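Local structure of HIAXHD3 (Humicola insolens, 3ZXK) at residues D364-R369 / D405-I410; Y69-P72 / A78-K81. The protein probably removes alpha-L-arabinofuranosyl side chains from xylan-type polysaccharides as a family 43 arabinofuranosidase. All coordinates share one frame; numbering follows the deposited sequence.

Contact 1 of 2, residues D364-R369 / D405-I410; sequences DLFAAR and DRAAYI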
loop_
_atom_site.group_PDB
_atom_site.type_symbol
_atom_site.label_atom_id
_atom_site.label_comp_id
_atom_site.label_asym_id
_atom_site.label_seq_id
_atom_site.Cartn_x
_atom_site.Cartn_y
_atom_site.Cartn_z
ATOM N N ASP A 364 -19.699 -11.609 -11.150
ATOM C CA ASP A 364 -18.502 -10.791 -11.422
ATOM C C ASP A 364 -17.674 -10.676 -10.141
ATOM O O ASP A 364 -18.062 -9.949 -9.235
ATOM C CB ASP A 364 -18.993 -9.415 -11.901
ATOM C CG ASP A 364 -17.876 -8.481 -12.335
ATOM O OD1 ASP A 364 -16.685 -8.801 -12.142
ATOM O OD2 ASP A 364 -18.212 -7.394 -12.890
ATOM N N LEU A 365 -16.507 -11.336 -10.083
ATOM C CA LEU A 365 -15.616 -11.189 -8.908
ATOM C C LEU A 365 -15.335 -9.721 -8.543
ATOM O O LEU A 365 -15.241 -9.372 -7.383
ATOM C CB LEU A 365 -14.282 -11.924 -9.127
ATOM C CG LEU A 365 -13.297 -11.894 -7.943
ATOM C CD1 LEU A 365 -13.819 -12.438 -6.614
ATOM C CD2 LEU A 365 -12.031 -12.647 -8.333
ATOM N N PHE A 366 -15.236 -8.843 -9.542
ATOM C CA PHE A 366 -14.919 -7.434 -9.219
ATOM C C PHE A 366 -16.071 -6.695 -8.539
ATOM O O PHE A 366 -15.865 -5.608 -7.972
ATOM C CB PHE A 366 -14.481 -6.657 -10.469
ATOM C CG PHE A 366 -13.249 -7.194 -11.112
ATOM C CD1 PHE A 366 -12.011 -7.086 -10.477
ATOM C CD2 PHE A 366 -13.326 -7.832 -12.352
ATOM C CE1 PHE A 366 -10.860 -7.583 -11.080
ATOM C CE2 PHE A 366 -12.179 -8.330 -12.966
ATOM C CZ PHE A 366 -10.955 -8.211 -12.323
ATOM N N ALA A 367 -17.279 -7.256 -8.596
ATOM C CA ALA A 367 -18.405 -6.656 -7.906
ATOM C C ALA A 367 -18.586 -7.228 -6.510
ATOM O O ALA A 367 -19.420 -6.744 -5.758
ATOM C CB ALA A 367 -19.679 -6.838 -8.716
ATOM N N ALA A 368 -17.825 -8.270 -6.166
ATOM C CA ALA A 368 -18.046 -8.961 -4.872
ATOM C C ALA A 368 -17.491 -8.179 -3.706
ATOM O O ALA A 368 -16.320 -7.808 -3.746
ATOM C CB ALA A 368 -17.446 -10.366 -4.874
ATOM N N ARG A 369 -18.275 -8.039 -2.635
ATOM C CA ARG A 369 -17.785 -7.446 -1.396
ATOM C C ARG A 369 -17.023 -8.520 -0.646
ATOM O O ARG A 369 -17.194 -9.723 -0.888
ATOM C CB ARG A 369 -18.947 -6.950 -0.537
ATOM C CG ARG A 369 -19.600 -5.712 -1.072
ATOM C CD ARG A 369 -20.886 -5.422 -0.315
ATOM N NE ARG A 369 -21.299 -4.047 -0.501
ATOM C CZ ARG A 369 -22.330 -3.471 0.115
ATOM N NH1 ARG A 369 -23.087 -4.163 0.959
ATOM N NH2 ARG A 369 -22.592 -2.192 -0.115
ATOM N N ASP A 405 -6.420 -5.731 -11.935
ATOM C CA ASP A 405 -7.305 -5.480 -13.081
ATOM C C ASP A 405 -7.267 -6.582 -14.164
ATOM O O ASP A 405 -8.180 -6.654 -14.968
ATOM C CB ASP A 405 -7.006 -4.122 -13.722
ATOM C CG ASP A 405 -5.562 -3.977 -14.175
ATOM O OD1 ASP A 405 -4.654 -4.556 -13.544
ATOM O OD2 ASP A 405 -5.347 -3.245 -15.159
ATOM N N ARG A 406 -6.209 -7.393 -14.201
ATOM C CA ARG A 406 -6.194 -8.655 -14.976
ATOM C C ARG A 406 -5.916 -9.751 -13.978
ATOM O O ARG A 406 -4.816 -9.846 -13.447
ATOM C CB ARG A 406 -5.099 -8.654 -16.048
ATOM C CG ARG A 406 -5.249 -9.796 -17.056
ATOM C CD ARG A 406 -3.925 -10.210 -17.655
ATOM N NE ARG A 406 -3.499 -9.215 -18.637
ATOM C CZ ARG A 406 -2.332 -9.233 -19.262
ATOM N NH1 ARG A 406 -1.475 -10.235 -19.037
ATOM N NH2 ARG A 406 -2.040 -8.268 -20.125
ATOM N N ALA A 407 -6.917 -10.581 -13.710
ATOM C CA ALA A 407 -6.869 -11.492 -12.563
ATOM C C ALA A 407 -7.121 -12.963 -12.930
ATOM O O ALA A 407 -7.645 -13.277 -13.980
ATOM C CB ALA A 407 -7.873 -11.022 -11.522
ATOM N N ALA A 408 -6.802 -13.869 -12.011
ATOM C CA ALA A 408 -7.073 -15.299 -12.171
ATOM C C ALA A 408 -7.172 -15.849 -10.777
ATOM O O ALA A 408 -6.631 -15.255 -9.823
ATOM C CB ALA A 408 -5.941 -16.012 -12.930
ATOM N N TYR A 409 -7.823 -17.000 -10.647
ATOM C CA TYR A 409 -7.963 -17.635 -9.356
ATOM C C TYR A 409 -8.048 -19.149 -9.436
ATOM O O TYR A 409 -8.328 -19.697 -10.507
ATOM C CB TYR A 409 -9.147 -17.080 -8.580
ATOM C CG TYR A 409 -10.568 -17.371 -9.045
ATOM C CD1 TYR A 409 -11.145 -18.658 -8.891
ATOM C CD2 TYR A 409 -11.383 -16.349 -9.537
ATOM C CE1 TYR A 409 -12.471 -18.904 -9.234
ATOM C CE2 TYR A 409 -12.711 -16.574 -9.878
ATOM C CZ TYR A 409 -13.239 -17.868 -9.743
ATOM O OH TYR A 409 -14.549 -18.126 -10.016
ATOM N N ILE A 410 -7.759 -19.803 -8.306
ATOM C CA ILE A 410 -8.064 -21.212 -8.139
ATOM C C ILE A 410 -9.056 -21.259 -6.970
ATOM O O ILE A 410 -8.898 -20.537 -5.963
ATOM C CB ILE A 410 -6.812 -22.075 -7.873
ATOM C CG1 ILE A 410 -7.198 -23.563 -7.890
ATOM C CG2 ILE A 410 -6.105 -21.647 -6.585
ATOM C CD1 ILE A 410 -6.007 -24.498 -7.931
#
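Leu-365 and Phe-366, neighbours in one short 3-10 turn, both reach down onto the start of strand 406-415 and the residue before it, yet no hydrogen bond joins the two segments and the backbones stay well apart. The strand belongs to a large antiparallel sheet of the C-terminal concanavalin A-like domain, and the turn meets this strand through apolar side chains. Phe-366 has the length to span the distance between the backbones: its CZ comes within 4.2 Å of Ala-407 CB, obliquely to the ring, and also approaches the backbone carbonyl of Asp-405. A methyl at Ala-407 is small enough to let the ring come down near the strand. Beside it, Leu-365 holds CG anti to the backbone N (chi1 -177°) and slides past Tyr-409, the two side chains running in opposite directions. Tyr-409 fits because its ring is apolar where Leu-365 meets it, while its hydroxyl bonds to Trp-413. Leu-427 and Phe-513 touch both Leu-365 and Tyr-409, continuing the buried layer. Asp-364 helps hold the turn: OD1 accepts from Phe-366 N at 3.0 Å in an Asx turn, the N-H lying above the carboxylate plane, and OD2 bonds to Thr-436. Leu-365 CD2 rests 3.9 Å from Tyr-409 CD2.

Contact 2 of 2, residues Y69-P72 / A78-K81; sequences YDLP and AYVK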
loop_
_atom_site.group_PDB
_atom_site.type_symbol
_atom_site.label_atom_id
_atom_site.label_comp_id
_atom_site.label_asym_id
_atom_site.label_seq_id
_atom_site.Cartn_x
_atom_site.Cartn_y
_atom_site.Cartn_z
ATOM N N TYR A 69 -17.455 3.744 -1.868
ATOM C CA TYR A 69 -16.401 2.988 -1.192
ATOM C C TYR A 69 -16.902 1.730 -0.492
ATOM O O TYR A 69 -16.085 0.928 -0.068
ATOM C CB TYR A 69 -15.592 3.911 -0.238
ATOM C CG TYR A 69 -14.811 4.883 -1.084
ATOM C CD1 TYR A 69 -13.558 4.556 -1.594
ATOM C CD2 TYR A 69 -15.391 6.104 -1.485
ATOM C CE1 TYR A 69 -12.895 5.425 -2.449
ATOM C CE2 TYR A 69 -14.728 6.982 -2.348
ATOM C CZ TYR A 69 -13.473 6.638 -2.816
ATOM O OH TYR A 69 -12.827 7.487 -3.669
ATOM N N ASP A 70 -18.220 1.538 -0.405
ATOM C CA ASP A 70 -18.824 0.302 0.102
ATOM C C ASP A 70 -19.181 -0.677 -1.028
ATOM O O ASP A 70 -19.798 -1.712 -0.754
ATOM C CB ASP A 70 -20.087 0.628 0.925
ATOM C CG ASP A 70 -19.814 1.537 2.133
ATOM O OD1 ASP A 70 -18.663 1.633 2.662
ATOM O OD2 ASP A 70 -20.799 2.149 2.613
ATOM N N LEU A 71 -18.778 -0.367 -2.279
ATOM C CA LEU A 71 -18.991 -1.235 -3.458
ATOM C C LEU A 71 -20.456 -1.712 -3.506
ATOM O O LEU A 71 -20.749 -2.912 -3.412
ATOM C CB LEU A 71 -17.985 -2.406 -3.465
ATOM C CG LEU A 71 -17.853 -3.288 -4.713
ATOM C CD1 LEU A 71 -17.416 -2.482 -5.944
ATOM C CD2 LEU A 71 -16.835 -4.381 -4.421
ATOM N N PRO A 72 -21.388 -0.756 -3.632
ATOM C CA PRO A 72 -22.799 -1.101 -3.514
ATOM C C PRO A 72 -23.398 -1.778 -4.752
ATOM O O PRO A 72 -24.424 -2.476 -4.642
ATOM C CB PRO A 72 -23.469 0.257 -3.299
ATOM C CG PRO A 72 -22.534 1.251 -3.939
ATOM C CD PRO A 72 -21.173 0.704 -3.670
ATOM N N ALA A 78 -15.364 2.249 -6.619
ATOM C CA ALA A 78 -14.401 3.343 -6.461
ATOM C C ALA A 78 -12.999 2.840 -6.825
ATOM O O ALA A 78 -11.994 3.330 -6.309
ATOM C CB ALA A 78 -14.425 3.900 -5.031
ATOM N N TYR A 79 -12.935 1.845 -7.705
ATOM C CA TYR A 79 -11.650 1.342 -8.180
ATOM C C TYR A 79 -10.731 2.469 -8.638
ATOM O O TYR A 79 -11.122 3.292 -9.478
ATOM C CB TYR A 79 -11.814 0.309 -9.301
ATOM C CG TYR A 79 -12.223 -1.043 -8.813
ATOM C CD1 TYR A 79 -11.299 -1.880 -8.158
ATOM C CD2 TYR A 79 -13.521 -1.499 -9.009
ATOM C CE1 TYR A 79 -11.678 -3.155 -7.724
ATOM C CE2 TYR A 79 -13.925 -2.760 -8.546
ATOM C CZ TYR A 79 -13.004 -3.588 -7.933
ATOM O OH TYR A 79 -13.407 -4.825 -7.483
ATOM N N VAL A 80 -9.499 2.467 -8.107
ATOM C CA VAL A 80 -8.419 3.388 -8.517
ATOM C C VAL A 80 -8.746 4.846 -8.132
ATOM O O VAL A 80 -8.094 5.782 -8.585
ATOM C CB VAL A 80 -7.958 3.220 -10.004
ATOM C CG1 VAL A 80 -6.536 3.730 -10.201
ATOM C CG2 VAL A 80 -8.063 1.788 -10.457
ATOM N N LYS A 81 -9.754 5.029 -7.295
ATOM C CA LYS A 81 -10.007 6.321 -6.672
ATOM C C LYS A 81 -9.411 6.287 -5.270
ATOM O O LYS A 81 -8.275 5.858 -5.106
ATOM C CB LYS A 81 -11.496 6.691 -6.737
ATOM C CG LYS A 81 -12.001 6.834 -8.187
ATOM C CD LYS A 81 -13.456 7.243 -8.211
ATOM C CE LYS A 81 -13.952 7.461 -9.622
ATOM N NZ LYS A 81 -15.440 7.584 -9.660
#
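This is a largely buried apolar contact inside one long loop of the family 43 domain, where segment 69-72, the end of a 3-10 turn and the loop residues after it, packs against the type II beta turn 78-81. Its centre is a CH-pi interaction between Tyr-69 and Ala-78. The Ala-78 methyl sits over one face of the phenol ring, with CB 3.6 Å from the centroid of the Tyr-69 ring and displaced toward its rim, nearest CE1. A residue no larger than alanine suits this place, since the methyl lies close against the flat ring. Tyr-69 CG stands anti to the carbonyl carbon (chi1 -68°), a setting that carries the ring along to Lys-81. There Tyr-69 OH comes within 3.4 Å of Lys-81 CB, the two side chains crossing at about a right angle; the extended Lys-81 chain then leads its amine away. The same hydroxyl is hydrogen-bonded to Glu-104 and to the backbone N of Gly-82, just past the turn. A leucine here, without ring or hydroxyl, would probably leave the Ala-78 methyl poorly packed and Glu-104 and Gly-82 N without that partner. The turn itself is closed by Lys-81 N donating to Ala-78 O at 3.0 Å. Elsewhere in the contact, Leu-71 CD1 lies 4.4 Å from Tyr-79 CE2, a looser touch that meets the ring obliquely. The whole loop runs between strands 54-58 and 87-91, and beyond it His-337 bonds to Ala-78 N and meets the Tyr-79 ring edge-to-face, just after strand 334-336.

Both contacts are mainly buried and apolar, with no hydrogen bond between their paired segments, but they hold different elements. Contact 1 sets a turn on a regular sheet of the C-terminal domain, all its touching residues buried; contact 2 joins two turns of one loop in the family 43 domain and reaches the surface at Lys-81. Side chains meet rings obliquely in both, and contact 2 adds a CH-pi contact over a ring face. Polar bonds link the two across the domains: Tyr-79 OH probably bonds to Phe-366 O at 2.6 Å, and Arg-369 NE to Leu-71 O at 3.2 Å. Segment 364-369 thus meets both its own sheet and the catalytic-domain loop.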